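Local coordinates for putative cytoplasmic protein (Enterobacter cloacae, PDB 4HFL), which probably acts as a type VI secretion amidase effector that cleaves peptidoglycan peptide bonds in rival bacteria, an activity blocked by its immunity protein, at residues A[45-48]-A[49-53]; A[25-28]-A[29-32]; A[115-118]-A[119-122]. All coordinates share one frame; numbering follows the deposited sequence.

Contact 1 of 3, residues A[45-48]-A[49-53]; sequences KVQH and NIDAG
A Schellman motif closes helix 44-52, and the contact is the last two turns of that helix, where Lys-45 meets Asn-49, Val-46 meets Ile-50 and Gln-47 meets Asp-51. Four successive i to i+4 bonds, each 2.9 Å long, run from Asn-49 N to Lys-45 O through Ala-52 N to His-48 O. The last is the most bent, with an N-H...O angle of 142°. Gly-53 follows with positive phi as the C-prime residue. Its N bonds weakly to Ile-50 O at 3.3 Å, and Ile-54 N reaches back to Asn-49 O.

On the buried side, Val-46 and Ile-50 lie side by side and point the same way. Both side chains rest on Ile-61 of helix 59-69, which ties the two helices together.

The polar side is arranged differently. The Gln-47 chain is extended, and its CG lies 3.4 Å from Asp-51 OD2. The amide and carboxylate planes are 62° apart. Both polar ends turn to Lys-40: Asp-51 OD2 forms a salt bridge with its NZ, and Gln-47 OE1 accepts a hydrogen bond from it. Gln-47 NE2 bonds Gly-39 O. The helix is thus joined to the end of helix 35-42.

Asn-49 is buried, against Val-83 and Phe-55. The Lys-45 chain bends at chi2 (46°) and again at chi3, which brings its CG and CD obliquely against the Asn-49 amide. Lys-45 CD comes 3.3 Å from Asn-49 ND2.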
ATOM      1  N   LYS A  45     -18.201  -1.211  -6.559  1.00 48.59           N
ATOM      2  CA  LYS A  45     -17.917  -2.612  -6.233  1.00 51.31           C
ATOM      3  C   LYS A  45     -16.948  -2.765  -5.060  1.00 52.83           C
ATOM      4  O   LYS A  45     -16.972  -3.769  -4.345  1.00 54.37           O
ATOM      5  CB  LYS A  45     -17.398  -3.359  -7.470  1.00 47.61           C
ATOM      6  CG  LYS A  45     -17.182  -4.862  -7.271  1.00 49.66           C
ATOM      7  CD  LYS A  45     -18.363  -5.569  -6.558  1.00 56.70           C
ATOM      8  CE  LYS A  45     -19.680  -5.532  -7.345  1.00 61.71           C
ATOM      9  NZ  LYS A  45     -20.514  -4.333  -7.034  1.00 61.46           N
ATOM     10  N   VAL A  46     -16.098  -1.767  -4.863  1.00 53.89           N
ATOM     11  CA  VAL A  46     -15.240  -1.746  -3.684  1.00 50.78           C
ATOM     12  C   VAL A  46     -16.096  -1.693  -2.407  1.00 47.14           C
ATOM     13  O   VAL A  46     -15.893  -2.496  -1.484  1.00 41.90           O
ATOM     14  CB  VAL A  46     -14.239  -0.575  -3.740  1.00 44.89           C
ATOM     15  CG1 VAL A  46     -13.494  -0.453  -2.427  1.00 47.69           C
ATOM     16  CG2 VAL A  46     -13.253  -0.779  -4.886  1.00 40.97           C
ATOM     17  N   GLN A  47     -17.065  -0.771  -2.375  1.00 44.52           N
ATOM     18  CA  GLN A  47     -17.975  -0.654  -1.233  1.00 46.24           C
ATOM     19  C   GLN A  47     -18.835  -1.895  -1.075  1.00 52.93           C
ATOM     20  O   GLN A  47     -19.060  -2.369   0.041  1.00 55.94           O
ATOM     21  CB  GLN A  47     -18.890   0.571  -1.347  1.00 47.25           C
ATOM     22  CG  GLN A  47     -20.071   0.485  -0.378  1.00 54.34           C
ATOM     23  CD  GLN A  47     -20.834   1.781  -0.209  1.00 64.53           C
ATOM     24  OE1 GLN A  47     -22.009   1.775   0.168  1.00 68.17           O
ATOM     25  NE2 GLN A  47     -20.170   2.900  -0.464  1.00 66.57           N
ATOM     26  N   HIS A  48     -19.334  -2.406  -2.195  1.00 53.96           N
ATOM     27  CA  HIS A  48     -20.129  -3.629  -2.169  1.00 56.68           C
ATOM     28  C   HIS A  48     -19.368  -4.807  -1.546  1.00 48.16           C
ATOM     29  O   HIS A  48     -19.880  -5.496  -0.644  1.00 45.82           O
ATOM     30  CB  HIS A  48     -20.569  -3.985  -3.584  1.00 61.91           C
ATOM     31  CG  HIS A  48     -21.450  -5.188  -3.653  1.00 58.11           C
ATOM     32  ND1 HIS A  48     -21.124  -6.305  -4.389  1.00 59.73           N
ATOM     33  CD2 HIS A  48     -22.645  -5.451  -3.074  1.00 57.82           C
ATOM     34  CE1 HIS A  48     -22.086  -7.204  -4.267  1.00 62.26           C
ATOM     35  NE2 HIS A  48     -23.020  -6.711  -3.473  1.00 58.86           N
ATOM     36  N   ASN A  49     -18.147  -5.043  -2.019  1.00 42.93           N
ATOM     37  CA  ASN A  49     -17.374  -6.176  -1.515  1.00 40.03           C
ATOM     38  C   ASN A  49     -16.912  -5.958  -0.075  1.00 43.15           C
ATOM     39  O   ASN A  49     -16.825  -6.907   0.708  1.00 41.89           O
ATOM     40  CB  ASN A  49     -16.207  -6.515  -2.446  1.00 40.45           C
ATOM     41  CG  ASN A  49     -16.673  -7.026  -3.798  1.00 45.07           C
ATOM     42  OD1 ASN A  49     -17.734  -7.635  -3.912  1.00 47.89           O
ATOM     43  ND2 ASN A  49     -15.879  -6.777  -4.830  1.00 46.69           N
ATOM     44  N   ILE A  50     -16.636  -4.704   0.278  1.00 44.33           N
ATOM     45  CA  ILE A  50     -16.370  -4.368   1.679  1.00 45.56           C
ATOM     46  C   ILE A  50     -17.574  -4.671   2.607  1.00 48.17           C
ATOM     47  O   ILE A  50     -17.402  -5.261   3.675  1.00 44.50           O
ATOM     48  CB  ILE A  50     -15.888  -2.904   1.821  1.00 40.16           C
ATOM     49  CG1 ILE A  50     -14.418  -2.808   1.383  1.00 39.13           C
ATOM     50  CG2 ILE A  50     -16.058  -2.403   3.246  1.00 36.39           C
ATOM     51  CD1 ILE A  50     -13.861  -1.410   1.362  1.00 42.43           C
ATOM     52  N   ASP A  51     -18.776  -4.284   2.183  1.00 51.66           N
ATOM     53  CA  ASP A  51     -20.008  -4.503   2.954  1.00 58.57           C
ATOM     54  C   ASP A  51     -20.386  -5.982   3.033  1.00 62.01           C
ATOM     55  O   ASP A  51     -21.023  -6.413   3.996  1.00 66.91           O
ATOM     56  CB  ASP A  51     -21.188  -3.727   2.346  1.00 59.84           C
ATOM     57  CG  ASP A  51     -21.059  -2.216   2.501  1.00 65.39           C
ATOM     58  OD1 ASP A  51     -20.247  -1.743   3.330  1.00 64.44           O
ATOM     59  OD2 ASP A  51     -21.796  -1.494   1.791  1.00 67.12           O
ATOM     60  N   ALA A  52     -20.016  -6.749   2.008  1.00 60.82           N
ATOM     61  CA  ALA A  52     -20.292  -8.190   1.991  1.00 57.24           C
ATOM     62  C   ALA A  52     -19.369  -8.950   2.933  1.00 58.71           C
ATOM     63  O   ALA A  52     -19.729 -10.012   3.451  1.00 64.34           O
ATOM     64  CB  ALA A  52     -20.157  -8.735   0.588  1.00 55.26           C
ATOM     65  N   GLY A  53     -18.174  -8.406   3.145  1.00 55.50           N
ATOM     66  CA  GLY A  53     -17.164  -9.067   3.956  1.00 55.14           C
ATOM     67  C   GLY A  53     -16.146  -9.814   3.109  1.00 56.03           C
ATOM     68  O   GLY A  53     -15.353 -10.601   3.626  1.00 58.29           O
TER

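Contact 2 of 3, residues A[25-28]-A[29-32]; sequences WNRF and KEVN
Arg-27 and Glu-30 form a two-bond salt bridge on the last turn of helix 21-30. The guanidinium approaches side-on. Arg-27 NE donates to Glu-30 OE1 at 2.8 Å, and Arg-27 NH2 to Glu-30 OE2 at 2.6 Å. Both acceptors lie near the guanidinium plane, but both donors sit above the carboxylate plane; the two planes are 45° apart. Bends at chi2 (-73°) and chi3 of Arg-27 fold its head back alongside Glu-30. OE1 has a second partner, Tyr-65 OH of helix 59-69.

The carbonyls are served by the backbone. Trp-25 O takes Lys-29 N at 2.9 Å, and Asn-26 O takes Glu-30 N. Val-31 N bonds Arg-27 O and, weakly, Phe-28 O. Asn-32 N turns to Lys-29 O.

The Lys-29 chain runs extended past the indole, with its CE 3.6 Å from Trp-25 NE1. The Phe-28 ring meets Asn-32 OD1 at its edge, 3.8 Å from CE2. The buried ring touches Met-63 and Val-66 of helix 59-69 and Leu-144 of strand 138-145.

The arrangement is that of an amphipathic helix C-terminus, with an i to i+3 ion pair beside an aromatic residue packed into the core.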
ATOM      1  N   TRP A  25       1.210  11.432  -0.249  1.00 18.69           N
ATOM      2  CA  TRP A  25       0.813  11.648   1.140  1.00 22.95           C
ATOM      3  C   TRP A  25      -0.594  12.235   1.250  1.00 25.71           C
ATOM      4  O   TRP A  25      -1.383  11.848   2.138  1.00 25.87           O
ATOM      5  CB  TRP A  25       1.826  12.557   1.849  1.00 26.14           C
ATOM      6  CG  TRP A  25       1.594  12.609   3.330  1.00 31.68           C
ATOM      7  CD1 TRP A  25       0.821  13.512   4.018  1.00 35.91           C
ATOM      8  CD2 TRP A  25       2.128  11.704   4.314  1.00 25.99           C
ATOM      9  NE1 TRP A  25       0.849  13.220   5.368  1.00 37.54           N
ATOM     10  CE2 TRP A  25       1.645  12.119   5.571  1.00 27.52           C
ATOM     11  CE3 TRP A  25       2.968  10.586   4.248  1.00 22.66           C
ATOM     12  CZ2 TRP A  25       1.979  11.451   6.745  1.00 21.49           C
ATOM     13  CZ3 TRP A  25       3.295   9.937   5.412  1.00 26.76           C
ATOM     14  CH2 TRP A  25       2.805  10.370   6.642  1.00 28.43           C
ATOM     15  N   ASN A  26      -0.898  13.168   0.345  1.00 23.15           N
ATOM     16  CA  ASN A  26      -2.206  13.831   0.300  1.00 29.04           C
ATOM     17  C   ASN A  26      -3.356  12.897  -0.080  1.00 25.47           C
ATOM     18  O   ASN A  26      -4.413  12.867   0.594  1.00 26.88           O
ATOM     19  CB  ASN A  26      -2.162  15.032  -0.659  1.00 30.00           C
ATOM     20  CG  ASN A  26      -1.284  16.163  -0.147  1.00 32.54           C
ATOM     21  OD1 ASN A  26      -0.919  16.198   1.031  1.00 26.35           O
ATOM     22  ND2 ASN A  26      -0.957  17.110  -1.031  1.00 35.77           N
ATOM     23  N   ARG A  27      -3.163  12.123  -1.152  1.00 22.54           N
ATOM     24  CA  ARG A  27      -4.191  11.133  -1.511  1.00 23.43           C
ATOM     25  C   ARG A  27      -4.398  10.089  -0.383  1.00 20.40           C
ATOM     26  O   ARG A  27      -5.550   9.723  -0.006  1.00 29.03           O
ATOM     27  CB  ARG A  27      -3.865  10.452  -2.856  1.00 23.41           C
ATOM     28  CG  ARG A  27      -3.613  11.408  -4.042  1.00 25.65           C
ATOM     29  CD  ARG A  27      -4.903  12.097  -4.589  1.00 23.11           C
ATOM     30  NE  ARG A  27      -5.354  13.178  -3.712  1.00 28.56           N
ATOM     31  CZ  ARG A  27      -4.764  14.365  -3.624  1.00 30.35           C
ATOM     32  NH1 ARG A  27      -3.692  14.634  -4.365  1.00 33.82           N
ATOM     33  NH2 ARG A  27      -5.240  15.281  -2.783  1.00 28.99           N
ATOM     34  N   PHE A  28      -3.282   9.622   0.175  1.00 24.62           N
ATOM     35  CA  PHE A  28      -3.374   8.656   1.271  1.00 25.62           C
ATOM     36  C   PHE A  28      -4.183   9.242   2.427  1.00 26.07           C
ATOM     37  O   PHE A  28      -5.068   8.577   2.980  1.00 23.17           O
ATOM     38  CB  PHE A  28      -2.002   8.202   1.766  1.00 19.20           C
ATOM     39  CG  PHE A  28      -2.055   6.947   2.629  1.00 28.10           C
ATOM     40  CD1 PHE A  28      -1.629   5.727   2.131  1.00 28.38           C
ATOM     41  CD2 PHE A  28      -2.545   6.997   3.934  1.00 28.17           C
ATOM     42  CE1 PHE A  28      -1.677   4.566   2.921  1.00 27.23           C
ATOM     43  CE2 PHE A  28      -2.595   5.848   4.728  1.00 25.45           C
ATOM     44  CZ  PHE A  28      -2.157   4.641   4.223  1.00 25.61           C
ATOM     45  N   LYS A  29      -3.872  10.482   2.795  1.00 27.28           N
ATOM     46  CA  LYS A  29      -4.631  11.161   3.833  1.00 33.49           C
ATOM     47  C   LYS A  29      -6.101  11.083   3.488  1.00 34.62           C
ATOM     48  O   LYS A  29      -6.918  10.763   4.358  1.00 36.64           O
ATOM     49  CB  LYS A  29      -4.196  12.628   3.991  1.00 44.99           C
ATOM     50  CG  LYS A  29      -3.023  12.830   4.959  1.00 54.32           C
ATOM     51  CD  LYS A  29      -2.961  14.272   5.480  1.00 59.22           C
ATOM     52  CE  LYS A  29      -2.208  14.350   6.810  1.00 61.38           C
ATOM     53  NZ  LYS A  29      -2.098  15.749   7.330  1.00 60.42           N
ATOM     54  N   GLU A  30      -6.435  11.337   2.218  1.00 36.32           N
ATOM     55  CA  GLU A  30      -7.841  11.216   1.804  1.00 36.87           C
ATOM     56  C   GLU A  30      -8.442   9.840   2.101  1.00 39.81           C
ATOM     57  O   GLU A  30      -9.627   9.745   2.444  1.00 37.64           O
ATOM     58  CB  GLU A  30      -8.028  11.560   0.324  1.00 39.04           C
ATOM     59  CG  GLU A  30      -7.863  13.043  -0.004  1.00 35.47           C
ATOM     60  CD  GLU A  30      -7.651  13.284  -1.486  1.00 37.21           C
ATOM     61  OE1 GLU A  30      -7.603  12.304  -2.260  1.00 37.91           O
ATOM     62  OE2 GLU A  30      -7.531  14.457  -1.883  1.00 43.21           O
ATOM     63  N   VAL A  31      -7.659   8.768   1.972  1.00 36.85           N
ATOM     64  CA  VAL A  31      -8.250   7.461   2.376  1.00 34.77           C
ATOM     65  C   VAL A  31      -7.798   6.809   3.709  1.00 27.58           C
ATOM     66  O   VAL A  31      -7.956   5.596   3.892  1.00 28.30           O
ATOM     67  CB  VAL A  31      -8.182   6.399   1.244  1.00 31.44           C
ATOM     68  CG1 VAL A  31      -9.113   6.769   0.121  1.00 24.24           C
ATOM     69  CG2 VAL A  31      -6.753   6.263   0.729  1.00 35.97           C
ATOM     70  N   ASN A  32      -7.254   7.590   4.641  1.00 28.58           N
ATOM     71  CA  ASN A  32      -6.760   7.024   5.897  1.00 30.17           C
ATOM     72  C   ASN A  32      -7.870   6.786   6.921  1.00 34.84           C
ATOM     73  O   ASN A  32      -7.831   7.319   8.034  1.00 32.54           O
ATOM     74  CB  ASN A  32      -5.663   7.892   6.518  1.00 27.69           C
ATOM     75  CG  ASN A  32      -4.936   7.186   7.652  1.00 35.93           C
ATOM     76  OD1 ASN A  32      -4.953   5.955   7.739  1.00 42.56           O
ATOM     77  ND2 ASN A  32      -4.306   7.961   8.537  1.00 36.29           N
TER

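Contact 3 of 3, residues A[115-118]-A[119-122]; sequences SPTP and AQFA
After strand 111-114 the backbone passes Ser-115 with positive phi, is extended at Pro-116 and Thr-117, then winds into a short 3-10 turn in which Gln-120 N bonds Thr-117 O at 3.3 Å and Phe-121 N bonds Pro-118 O at 2.9 Å. Both donors stand well out of the carbonyl planes they meet.

Thr-117 opens this turn, and its main partner is the side chain of Gln-120. Gln-120 OE1 accepts from Thr-117 N at 3.0 Å, with an N-H...O angle of 146°. It also accepts from Thr-117 OG1, over a longer 3.3 Å. The backbone donor lies close to the plane of the amide carbonyl. The hydroxyl comes from the flank of the C=O, at a C=O...O angle of 100°. With chi1 near +62°, Thr-117 OG1 sits between the backbone N and the carbonyl carbon, on the side where Gln-120 passes. Gln-120 CG lies 3.3 Å from Thr-117 OG1. The glutamine chain is extended beyond CG and runs back over the turn. It also touches Val-113.

Phe-121 is buried. Its ring edge meets the backbone, with CD2 3.4 Å from Thr-117 O. The ring packs on Ile-111, Val-113, Ala-170 and Phe-156. Phe-121 O accepts from Trp-145 NE1.

Thr-117 and Gln-120 therefore bond reciprocally: each backbone N-H finds an acceptor in the other residue. One amide oxygen answers both the N-H and the hydroxyl of Thr-117. These bonds fix the start of the turn and limit the rotation of the Gln-120 amide.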
ATOM      1  N   SER A 115      14.698  -8.013   9.432  1.00 21.84           N
ATOM      2  CA  SER A 115      14.559  -7.468  10.788  1.00 34.34           C
ATOM      3  C   SER A 115      14.508  -5.941  10.815  1.00 34.45           C
ATOM      4  O   SER A 115      15.411  -5.292  11.358  1.00 34.17           O
ATOM      5  CB  SER A 115      15.718  -7.946  11.650  1.00 40.59           C
ATOM      6  OG  SER A 115      15.852  -9.353  11.608  1.00 39.26           O
ATOM      7  N   PRO A 116      13.447  -5.364  10.234  1.00 26.66           N
ATOM      8  CA  PRO A 116      13.371  -3.919   9.982  1.00 27.83           C
ATOM      9  C   PRO A 116      13.133  -3.044  11.221  1.00 27.12           C
ATOM     10  O   PRO A 116      12.223  -3.314  12.018  1.00 27.33           O
ATOM     11  CB  PRO A 116      12.159  -3.803   9.072  1.00 24.20           C
ATOM     12  CG  PRO A 116      11.264  -4.950   9.488  1.00 23.60           C
ATOM     13  CD  PRO A 116      12.235  -6.078   9.791  1.00 22.00           C
ATOM     14  N   THR A 117      13.923  -1.974  11.333  1.00 27.20           N
ATOM     15  CA  THR A 117      13.812  -0.992  12.410  1.00 26.41           C
ATOM     16  C   THR A 117      13.804   0.406  11.794  1.00 22.40           C
ATOM     17  O   THR A 117      14.298   0.575  10.684  1.00 23.51           O
ATOM     18  CB  THR A 117      15.018  -1.104  13.343  1.00 24.98           C
ATOM     19  OG1 THR A 117      16.213  -0.816  12.597  1.00 30.70           O
ATOM     20  CG2 THR A 117      15.088  -2.509  13.917  1.00 24.29           C
ATOM     21  N   PRO A 118      13.243   1.413  12.504  1.00 21.02           N
ATOM     22  CA  PRO A 118      13.157   2.771  11.926  1.00 22.33           C
ATOM     23  C   PRO A 118      14.515   3.443  11.673  1.00 20.11           C
ATOM     24  O   PRO A 118      14.608   4.269  10.779  1.00 22.97           O
ATOM     25  CB  PRO A 118      12.336   3.561  12.973  1.00 25.51           C
ATOM     26  CG  PRO A 118      12.433   2.774  14.232  1.00 27.36           C
ATOM     27  CD  PRO A 118      12.560   1.323  13.809  1.00 23.66           C
ATOM     28  N   ALA A 119      15.539   3.105  12.452  1.00 22.12           N
ATOM     29  CA  ALA A 119      16.891   3.630  12.242  1.00 24.63           C
ATOM     30  C   ALA A 119      17.400   3.418  10.805  1.00 28.51           C
ATOM     31  O   ALA A 119      18.123   4.253  10.259  1.00 26.15           O
ATOM     32  CB  ALA A 119      17.844   3.000  13.228  1.00 28.80           C
ATOM     33  N   GLN A 120      17.009   2.308  10.189  1.00 25.88           N
ATOM     34  CA  GLN A 120      17.425   2.018   8.818  1.00 30.16           C
ATOM     35  C   GLN A 120      16.773   2.954   7.788  1.00 33.65           C
ATOM     36  O   GLN A 120      17.180   2.979   6.626  1.00 32.27           O
ATOM     37  CB  GLN A 120      17.125   0.550   8.497  1.00 40.36           C
ATOM     38  CG  GLN A 120      17.561  -0.414   9.609  1.00 45.01           C
ATOM     39  CD  GLN A 120      17.327  -1.864   9.254  1.00 50.25           C
ATOM     40  OE1 GLN A 120      16.473  -2.535   9.840  1.00 46.68           O
ATOM     41  NE2 GLN A 120      18.096  -2.362   8.298  1.00 60.88           N
ATOM     42  N   PHE A 121      15.774   3.729   8.214  1.00 22.96           N
ATOM     43  CA  PHE A 121      15.061   4.631   7.296  1.00 26.05           C
ATOM     44  C   PHE A 121      15.073   6.086   7.756  1.00 24.32           C
ATOM     45  O   PHE A 121      14.241   6.882   7.336  1.00 25.39           O
ATOM     46  CB  PHE A 121      13.629   4.130   7.071  1.00 21.38           C
ATOM     47  CG  PHE A 121      13.569   2.701   6.596  1.00 25.10           C
ATOM     48  CD1 PHE A 121      13.614   2.395   5.236  1.00 20.18           C
ATOM     49  CD2 PHE A 121      13.510   1.658   7.508  1.00 24.77           C
ATOM     50  CE1 PHE A 121      13.575   1.073   4.812  1.00 20.17           C
ATOM     51  CE2 PHE A 121      13.464   0.337   7.088  1.00 18.16           C
ATOM     52  CZ  PHE A 121      13.502   0.045   5.737  1.00 24.90           C
ATOM     53  N   ALA A 122      16.028   6.425   8.617  1.00 27.72           N
ATOM     54  CA  ALA A 122      16.167   7.790   9.110  1.00 33.63           C
ATOM     55  C   ALA A 122      16.513   8.693   7.947  1.00 33.64           C
ATOM     56  O   ALA A 122      17.296   8.309   7.077  1.00 33.60           O
ATOM     57  CB  ALA A 122      17.250   7.866  10.172  1.00 35.78           C
TER

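In the fold
All three are local contacts, each partly buried. Contacts 1 and 2 lie at helix C-termini and both pack on helix 59-69, though their nearest atoms are about 9 Å apart. Contact 3 belongs to the sheet side, in a loop after strand 111-114. Its centre is about 35 Å from that of contact 1, on the opposite side of the chain's centre, and both lie well out from it. Contact 2 lies closest to the middle of the chain and joins helix 59-69 to strand 138-145. Charge pairing occurs within contact 2 but reaches outside the segments in contact 1. Contact 3 relies on neutral amide and hydroxyl groups.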